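Long-range contacts in putative racemase (Pseudovibrio sp. JE062, PDB 3NZG), which belongs to the mandelate racemase/muconate lactonizing enzyme family of the enolase superfamily, pairing an enolase-type N-terminal domain with a magnesium-binding barrel: residues P7-I12 and G77-E82; V210-R215 and Y235-T240. One frame throughout, in Å; residues are numbered along the deposited sequence.

Interaction 1: P7-I12 and G77-E82; sequences PAVAPI and GRLPIE
In the N-terminal part of this enolase-superfamily chain, the loop leading into strand 12-22 meets the turn just ahead of helix 83-93, where Pro11 and Ile12 run closest to Leu79 and Gly77. Two backbone bonds hold the join: Ile12 N donates to Arg78 O at 2.9 Å, and Gly77 N to Ile12 O at 2.8 Å. Gly77 turns with a phi of 92°, a conformation that favours glycine because a side chain would collide with the carbonyl oxygen before it. Ile12 and Pro80 run antiparallel alongside each other, Ile12 CG1 pressing on Pro80 CG at a tight 3.5 Å; chi1 -66° places Ile12 CG1 anti to the carbonyl carbon, on the side of the bonded N, within 3.1 Å of Arg78 O. Leu79 sends CD2 against Val9 O at 3.4 Å and alongside the Pro11 ring. Val9 lies across Leu79, CG1 on CB, and Val9 CG1 also meets Ile81 CG2 at 3.9 Å. Arg78 NH2 reaches Glu82 OE1 at 3.2 Å, a salt bridge in the guanidinium plane but from above the carboxylate; NH1 bonds Asn134 of the second subunit. Helix 102-122 covers Ile12, Pro80 and Ile81, and its Gln121 bonds Ala10 O. Leu79 to Glu82 form a type I beta turn with Glu82 as N-cap of helix 83-93, joined to the start of strand 12-22 in the enolase-type N-terminal domain.

Interaction 2: V210-R215 and Y235-T240; sequences VDYLYR and YFAEAT. With MG (magnesium ion), chain Q.
Two carboxylate oxygens, Asp211 OD2 and Glu238 OE2, lie only 2.6 Å apart without a hydrogen bond, because both bind one magnesium ion. The metal is 2.2 Å from Asp211 OD2 and 2.1 Å from Glu238 OE2; the carboxylate planes are turned 49° apart. Glu238 extends fully to CG and beyond (chi1 173°, chi2 -173°), which carries its carboxylate out from the strand to the ion. Asp211 OD1 is doubly held: a metal-bound water donates to it, and Leu213 N meets its anti side at 3.0 Å, closing an Asx turn. Behind the site, strands 207-211 and 237-238 pair in parallel, Glu238 N bonding Val210 O and Tyr212 N bonding Glu238 O. Past the strand ends, Tyr214 N donates to Ala239 O at 2.7 Å, and Ala239 CB sits over the centre of the Tyr214 ring, 3.3 Å from the centroid, a CH-pi contact. Tyr214 OH bonds Glu264, which also binds the magnesium, and Lys177 forms a salt bridge with Glu238 OE1. Carboxylates this close are tolerated because the cation probably offsets their mutual repulsion, as in the metal sites of enolase-superfamily barrels.

Interactions 1 and 2 lie in different parts of the chain without touching: their centres are 42 Å apart, their nearest atoms about 30 Å, and they lie on opposite sides of the chain's centre. They follow one another in sequence, interaction 1 closing before interaction 2 opens. Interaction 2 is the buried metal site, at the ends of adjacent barrel strands within one beta-alpha-beta unit, with a bound glycerol about 3 Å from the Asp211 side chain. Interaction 1, a peripheral join of two loops by backbone bonds and apolar packing, has its centre about 26 Å from the chain's centre and packs against the second subunit, whereas Trp67 of the third subunit meets Tyr214 edge-to-face.

Interaction 1: P7-I12 and G77-E82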
ATOM      1  N   PRO D   7     -39.059   8.262 -39.055  1.00 38.26           N
ATOM      2  CA  PRO D   7     -39.943   7.117 -39.302  1.00 38.17           C
ATOM      3  C   PRO D   7     -39.179   5.810 -39.453  1.00 37.35           C
ATOM      4  O   PRO D   7     -39.722   4.726 -39.216  1.00 39.18           O
ATOM      5  CB  PRO D   7     -40.653   7.493 -40.610  1.00 38.24           C
ATOM      6  CG  PRO D   7     -40.466   8.990 -40.718  1.00 38.48           C
ATOM      7  CD  PRO D   7     -39.072   9.181 -40.203  1.00 37.98           C
ATOM      8  N   ALA D   8     -37.918   5.913 -39.857  1.00 35.39           N
ATOM      9  CA  ALA D   8     -37.098   4.729 -40.071  1.00 34.26           C
ATOM     10  C   ALA D   8     -36.681   4.018 -38.787  1.00 32.81           C
ATOM     11  O   ALA D   8     -36.309   2.844 -38.818  1.00 32.55           O
ATOM     12  CB  ALA D   8     -35.866   5.100 -40.892  1.00 34.36           C
ATOM     13  N   VAL D   9     -36.734   4.720 -37.661  1.00 31.86           N
ATOM     14  CA  VAL D   9     -36.362   4.109 -36.387  1.00 31.55           C
ATOM     15  C   VAL D   9     -37.519   3.231 -35.935  1.00 32.13           C
ATOM     16  O   VAL D   9     -38.350   3.646 -35.126  1.00 33.57           O
ATOM     17  CB  VAL D   9     -36.088   5.177 -35.313  1.00 31.77           C
ATOM     18  CG1 VAL D   9     -35.582   4.513 -34.043  1.00 30.30           C
ATOM     19  CG2 VAL D   9     -35.078   6.199 -35.838  1.00 31.51           C
ATOM     20  N   ALA D  10     -37.565   2.012 -36.459  1.00 31.67           N
ATOM     21  CA  ALA D  10     -38.644   1.089 -36.142  1.00 31.54           C
ATOM     22  C   ALA D  10     -38.241  -0.037 -35.206  1.00 31.36           C
ATOM     23  O   ALA D  10     -37.084  -0.462 -35.174  1.00 32.68           O
ATOM     24  CB  ALA D  10     -39.212   0.502 -37.433  1.00 30.80           C
ATOM     25  N   PRO D  11     -39.208  -0.554 -34.436  1.00 30.89           N
ATOM     26  CA  PRO D  11     -38.961  -1.643 -33.492  1.00 30.76           C
ATOM     27  C   PRO D  11     -38.355  -2.865 -34.168  1.00 30.46           C
ATOM     28  O   PRO D  11     -38.587  -3.112 -35.359  1.00 30.19           O
ATOM     29  CB  PRO D  11     -40.354  -1.944 -32.943  1.00 31.06           C
ATOM     30  CG  PRO D  11     -41.033  -0.627 -33.005  1.00 31.09           C
ATOM     31  CD  PRO D  11     -40.608  -0.104 -34.357  1.00 31.74           C
ATOM     32  N   ILE D  12     -37.573  -3.619 -33.397  1.00 29.33           N
ATOM     33  CA  ILE D  12     -36.952  -4.845 -33.879  1.00 27.99           C
ATOM     34  C   ILE D  12     -38.079  -5.872 -33.887  1.00 28.55           C
ATOM     35  O   ILE D  12     -38.852  -5.945 -32.930  1.00 26.99           O
ATOM     36  CB  ILE D  12     -35.845  -5.330 -32.916  1.00 27.71           C
ATOM     37  CG1 ILE D  12     -34.690  -4.324 -32.891  1.00 28.77           C
ATOM     38  CG2 ILE D  12     -35.350  -6.707 -33.336  1.00 27.10           C
ATOM     39  CD1 ILE D  12     -33.664  -4.601 -31.800  1.00 27.86           C
ATOM     40  N   GLY D  77     -38.756  -5.899 -30.129  1.00 28.22           N
ATOM     41  CA  GLY D  77     -39.650  -4.813 -29.767  1.00 26.70           C
ATOM     42  C   GLY D  77     -38.954  -3.516 -29.410  1.00 26.31           C
ATOM     43  O   GLY D  77     -39.607  -2.481 -29.241  1.00 25.92           O
ATOM     44  N   ARG D  78     -37.630  -3.560 -29.288  1.00 25.03           N
ATOM     45  CA  ARG D  78     -36.871  -2.366 -28.935  1.00 25.05           C
ATOM     46  C   ARG D  78     -36.406  -1.615 -30.176  1.00 25.08           C
ATOM     47  O   ARG D  78     -36.245  -2.203 -31.244  1.00 25.83           O
ATOM     48  CB  ARG D  78     -35.649  -2.746 -28.078  1.00 23.97           C
ATOM     49  CG  ARG D  78     -35.983  -3.461 -26.771  1.00 23.78           C
ATOM     50  CD  ARG D  78     -36.852  -2.588 -25.880  1.00 24.43           C
ATOM     51  NE  ARG D  78     -36.178  -1.340 -25.524  1.00 24.35           N
ATOM     52  CZ  ARG D  78     -35.285  -1.229 -24.546  1.00 25.31           C
ATOM     53  NH1 ARG D  78     -34.962  -2.294 -23.818  1.00 21.11           N
ATOM     54  NH2 ARG D  78     -34.710  -0.056 -24.301  1.00 22.75           N
ATOM     55  N   LEU D  79     -36.211  -0.307 -30.039  1.00 26.49           N
ATOM     56  CA  LEU D  79     -35.725   0.503 -31.155  1.00 26.62           C
ATOM     57  C   LEU D  79     -34.209   0.310 -31.217  1.00 27.23           C
ATOM     58  O   LEU D  79     -33.502   0.643 -30.266  1.00 26.61           O
ATOM     59  CB  LEU D  79     -36.046   1.978 -30.925  1.00 27.31           C
ATOM     60  CG  LEU D  79     -37.522   2.357 -30.821  1.00 27.50           C
ATOM     61  CD1 LEU D  79     -37.653   3.844 -30.519  1.00 25.40           C
ATOM     62  CD2 LEU D  79     -38.225   2.008 -32.126  1.00 26.57           C
ATOM     63  N   PRO D  80     -33.693  -0.210 -32.346  1.00 27.37           N
ATOM     64  CA  PRO D  80     -32.263  -0.468 -32.564  1.00 27.03           C
ATOM     65  C   PRO D  80     -31.312   0.660 -32.181  1.00 26.51           C
ATOM     66  O   PRO D  80     -30.126   0.424 -31.944  1.00 25.66           O
ATOM     67  CB  PRO D  80     -32.190  -0.785 -34.058  1.00 28.33           C
ATOM     68  CG  PRO D  80     -33.528  -1.376 -34.344  1.00 27.26           C
ATOM     69  CD  PRO D  80     -34.452  -0.459 -33.584  1.00 27.95           C
ATOM     70  N   ILE D  81     -31.823   1.881 -32.122  1.00 25.81           N
ATOM     71  CA  ILE D  81     -30.992   3.023 -31.787  1.00 26.39           C
ATOM     72  C   ILE D  81     -30.551   3.034 -30.316  1.00 26.03           C
ATOM     73  O   ILE D  81     -29.532   3.637 -29.975  1.00 25.15           O
ATOM     74  CB  ILE D  81     -31.725   4.342 -32.120  1.00 27.67           C
ATOM     75  CG1 ILE D  81     -30.774   5.526 -31.963  1.00 28.83           C
ATOM     76  CG2 ILE D  81     -32.938   4.508 -31.222  1.00 28.85           C
ATOM     77  CD1 ILE D  81     -31.358   6.847 -32.424  1.00 29.84           C
ATOM     78  N   GLU D  82     -31.308   2.363 -29.453  1.00 24.55           N
ATOM     79  CA  GLU D  82     -30.987   2.313 -28.026  1.00 24.46           C
ATOM     80  C   GLU D  82     -30.090   1.112 -27.728  1.00 21.60           C
ATOM     81  O   GLU D  82     -30.405   0.281 -26.879  1.00 20.62           O
ATOM     82  CB  GLU D  82     -32.272   2.213 -27.201  1.00 25.47           C
ATOM     83  CG  GLU D  82     -33.253   3.354 -27.421  1.00 27.10           C
ATOM     84  CD  GLU D  82     -34.414   3.314 -26.439  1.00 29.94           C
ATOM     85  OE1 GLU D  82     -35.175   2.323 -26.447  1.00 32.78           O
ATOM     86  OE2 GLU D  82     -34.562   4.270 -25.653  1.00 31.09           O
TER

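Interaction 2: V210-R215 and Y235-T240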
ATOM      1  N   VAL D 210       4.252 -10.541 -32.046  1.00 17.64           N
ATOM      2  CA  VAL D 210       4.456 -11.978 -31.978  1.00 17.60           C
ATOM      3  C   VAL D 210       3.400 -12.655 -31.117  1.00 18.34           C
ATOM      4  O   VAL D 210       3.093 -12.203 -30.010  1.00 17.77           O
ATOM      5  CB  VAL D 210       5.857 -12.336 -31.420  1.00 19.16           C
ATOM      6  CG1 VAL D 210       6.047 -13.848 -31.433  1.00 18.67           C
ATOM      7  CG2 VAL D 210       6.939 -11.664 -32.246  1.00 19.74           C
ATOM      8  N   ASP D 211       2.836 -13.735 -31.647  1.00 18.19           N
ATOM      9  CA  ASP D 211       1.820 -14.510 -30.942  1.00 19.43           C
ATOM     10  C   ASP D 211       2.493 -15.824 -30.550  1.00 19.31           C
ATOM     11  O   ASP D 211       2.897 -16.603 -31.418  1.00 19.96           O
ATOM     12  CB  ASP D 211       0.633 -14.783 -31.871  1.00 20.55           C
ATOM     13  CG  ASP D 211      -0.599 -15.251 -31.127  1.00 20.28           C
ATOM     14  OD1 ASP D 211      -0.463 -16.041 -30.164  1.00 18.64           O
ATOM     15  OD2 ASP D 211      -1.711 -14.831 -31.517  1.00 22.38           O
ATOM     16  N   TYR D 212       2.622 -16.074 -29.251  1.00 17.64           N
ATOM     17  CA  TYR D 212       3.277 -17.289 -28.787  1.00 15.68           C
ATOM     18  C   TYR D 212       2.325 -18.466 -28.588  1.00 15.48           C
ATOM     19  O   TYR D 212       2.745 -19.552 -28.192  1.00 17.54           O
ATOM     20  CB  TYR D 212       4.061 -16.994 -27.499  1.00 14.42           C
ATOM     21  CG  TYR D 212       5.186 -15.996 -27.704  1.00 14.26           C
ATOM     22  CD1 TYR D 212       6.479 -16.420 -27.991  1.00 12.49           C
ATOM     23  CD2 TYR D 212       4.944 -14.620 -27.650  1.00 14.16           C
ATOM     24  CE1 TYR D 212       7.507 -15.501 -28.220  1.00 13.58           C
ATOM     25  CE2 TYR D 212       5.965 -13.693 -27.877  1.00 14.37           C
ATOM     26  CZ  TYR D 212       7.243 -14.144 -28.164  1.00 13.27           C
ATOM     27  OH  TYR D 212       8.250 -13.244 -28.408  1.00 11.58           O
ATOM     28  N   LEU D 213       1.046 -18.250 -28.868  1.00 15.66           N
ATOM     29  CA  LEU D 213       0.040 -19.299 -28.750  1.00 17.01           C
ATOM     30  C   LEU D 213       0.050 -20.095 -27.441  1.00 19.10           C
ATOM     31  O   LEU D 213      -0.007 -21.331 -27.445  1.00 18.17           O
ATOM     32  CB  LEU D 213       0.146 -20.251 -29.957  1.00 18.99           C
ATOM     33  CG  LEU D 213      -0.225 -19.572 -31.285  1.00 20.73           C
ATOM     34  CD1 LEU D 213      -0.008 -20.518 -32.459  1.00 20.20           C
ATOM     35  CD2 LEU D 213      -1.677 -19.119 -31.227  1.00 20.98           C
ATOM     36  N   TYR D 214       0.135 -19.373 -26.326  1.00 18.19           N
ATOM     37  CA  TYR D 214       0.100 -19.966 -24.991  1.00 16.74           C
ATOM     38  C   TYR D 214       0.996 -21.188 -24.794  1.00 17.95           C
ATOM     39  O   TYR D 214       0.572 -22.175 -24.197  1.00 17.39           O
ATOM     40  CB  TYR D 214      -1.351 -20.334 -24.657  1.00 17.54           C
ATOM     41  CG  TYR D 214      -2.321 -19.175 -24.827  1.00 14.75           C
ATOM     42  CD1 TYR D 214      -2.423 -18.179 -23.860  1.00 17.11           C
ATOM     43  CD2 TYR D 214      -3.096 -19.050 -25.981  1.00 17.07           C
ATOM     44  CE1 TYR D 214      -3.265 -17.080 -24.036  1.00 16.22           C
ATOM     45  CE2 TYR D 214      -3.946 -17.953 -26.167  1.00 17.98           C
ATOM     46  CZ  TYR D 214      -4.018 -16.971 -25.187  1.00 17.11           C
ATOM     47  OH  TYR D 214      -4.825 -15.870 -25.359  1.00 17.86           O
ATOM     48  N   ARG D 215       2.233 -21.129 -25.273  1.00 17.34           N
ATOM     49  CA  ARG D 215       3.130 -22.270 -25.112  1.00 20.16           C
ATOM     50  C   ARG D 215       3.905 -22.266 -23.790  1.00 19.33           C
ATOM     51  O   ARG D 215       4.578 -23.240 -23.474  1.00 19.71           O
ATOM     52  CB  ARG D 215       4.120 -22.346 -26.289  1.00 21.63           C
ATOM     53  CG  ARG D 215       5.129 -21.220 -26.332  1.00 23.40           C
ATOM     54  CD  ARG D 215       5.936 -21.193 -27.633  1.00 24.75           C
ATOM     55  NE  ARG D 215       6.920 -22.271 -27.759  1.00 24.51           N
ATOM     56  CZ  ARG D 215       6.702 -23.430 -28.379  1.00 26.78           C
ATOM     57  NH1 ARG D 215       5.525 -23.686 -28.937  1.00 25.82           N
ATOM     58  NH2 ARG D 215       7.674 -24.331 -28.460  1.00 27.05           N
ATOM     59  N   TYR D 235       6.814  -5.211 -31.389  1.00 14.44           N
ATOM     60  CA  TYR D 235       5.738  -4.364 -30.881  1.00 15.82           C
ATOM     61  C   TYR D 235       5.122  -4.922 -29.596  1.00 15.60           C
ATOM     62  O   TYR D 235       4.905  -4.172 -28.644  1.00 14.58           O
ATOM     63  CB  TYR D 235       4.643  -4.158 -31.936  1.00 15.19           C
ATOM     64  CG  TYR D 235       3.665  -3.060 -31.555  1.00 14.69           C
ATOM     65  CD1 TYR D 235       3.840  -1.757 -32.016  1.00 12.97           C
ATOM     66  CD2 TYR D 235       2.603  -3.313 -30.685  1.00 14.34           C
ATOM     67  CE1 TYR D 235       2.989  -0.730 -31.620  1.00 16.24           C
ATOM     68  CE2 TYR D 235       1.738  -2.286 -30.277  1.00 14.23           C
ATOM     69  CZ  TYR D 235       1.938  -0.996 -30.749  1.00 14.67           C
ATOM     70  OH  TYR D 235       1.106   0.032 -30.359  1.00 13.15           O
ATOM     71  N   PHE D 236       4.826  -6.222 -29.570  1.00 15.75           N
ATOM     72  CA  PHE D 236       4.279  -6.851 -28.364  1.00 16.16           C
ATOM     73  C   PHE D 236       4.476  -8.367 -28.291  1.00 17.41           C
ATOM     74  O   PHE D 236       4.895  -9.005 -29.264  1.00 17.54           O
ATOM     75  CB  PHE D 236       2.781  -6.500 -28.161  1.00 14.85           C
ATOM     76  CG  PHE D 236       1.831  -7.149 -29.148  1.00 15.34           C
ATOM     77  CD1 PHE D 236       1.863  -8.519 -29.396  1.00 13.06           C
ATOM     78  CD2 PHE D 236       0.861  -6.391 -29.785  1.00 14.58           C
ATOM     79  CE1 PHE D 236       0.950  -9.119 -30.255  1.00 15.66           C
ATOM     80  CE2 PHE D 236      -0.059  -6.994 -30.649  1.00 16.33           C
ATOM     81  CZ  PHE D 236      -0.014  -8.356 -30.882  1.00 14.11           C
ATOM     82  N   ALA D 237       4.191  -8.925 -27.115  1.00 15.61           N
ATOM     83  CA  ALA D 237       4.290 -10.359 -26.862  1.00 13.40           C
ATOM     84  C   ALA D 237       2.895 -10.800 -26.443  1.00 14.95           C
ATOM     85  O   ALA D 237       2.408 -10.433 -25.368  1.00 14.02           O
ATOM     86  CB  ALA D 237       5.299 -10.643 -25.746  1.00 11.60           C
ATOM     87  N   GLU D 238       2.252 -11.575 -27.311  1.00 14.12           N
ATOM     88  CA  GLU D 238       0.899 -12.051 -27.076  1.00 14.44           C
ATOM     89  C   GLU D 238       0.837 -13.530 -26.701  1.00 15.81           C
ATOM     90  O   GLU D 238       1.637 -14.345 -27.172  1.00 13.90           O
ATOM     91  CB  GLU D 238       0.052 -11.801 -28.340  1.00 15.18           C
ATOM     92  CG  GLU D 238      -1.350 -12.405 -28.318  1.00 16.47           C
ATOM     93  CD  GLU D 238      -2.078 -12.265 -29.660  1.00 19.02           C
ATOM     94  OE1 GLU D 238      -1.802 -11.297 -30.400  1.00 17.72           O
ATOM     95  OE2 GLU D 238      -2.942 -13.116 -29.962  1.00 18.87           O
ATOM     96  N   ALA D 239      -0.128 -13.861 -25.850  1.00 14.97           N
ATOM     97  CA  ALA D 239      -0.361 -15.231 -25.417  1.00 15.73           C
ATOM     98  C   ALA D 239       0.903 -15.939 -24.958  1.00 16.60           C
ATOM     99  O   ALA D 239       1.214 -17.039 -25.422  1.00 18.05           O
ATOM    100  CB  ALA D 239      -1.035 -16.025 -26.555  1.00 12.79           C
ATOM    101  N   THR D 240       1.630 -15.303 -24.051  1.00 15.81           N
ATOM    102  CA  THR D 240       2.861 -15.874 -23.516  1.00 17.43           C
ATOM    103  C   THR D 240       2.532 -16.907 -22.436  1.00 18.19           C
ATOM    104  O   THR D 240       2.910 -18.079 -22.530  1.00 21.28           O
ATOM    105  CB  THR D 240       3.743 -14.774 -22.899  1.00 17.89           C
ATOM    106  OG1 THR D 240       2.953 -13.964 -22.013  1.00 18.67           O
ATOM    107  CG2 THR D 240       4.332 -13.892 -23.993  1.00 20.23           C
TER
HETATM  108 MG    MG Q 505      -3.760 -14.967 -30.605  1.00 29.43          MG
HETATM  109  O   HOH W   1      -2.997 -16.313 -29.441  1.00 17.77           O
HETATM  110  O   HOH W   2       7.388 -10.571 -28.493  1.00 14.57           O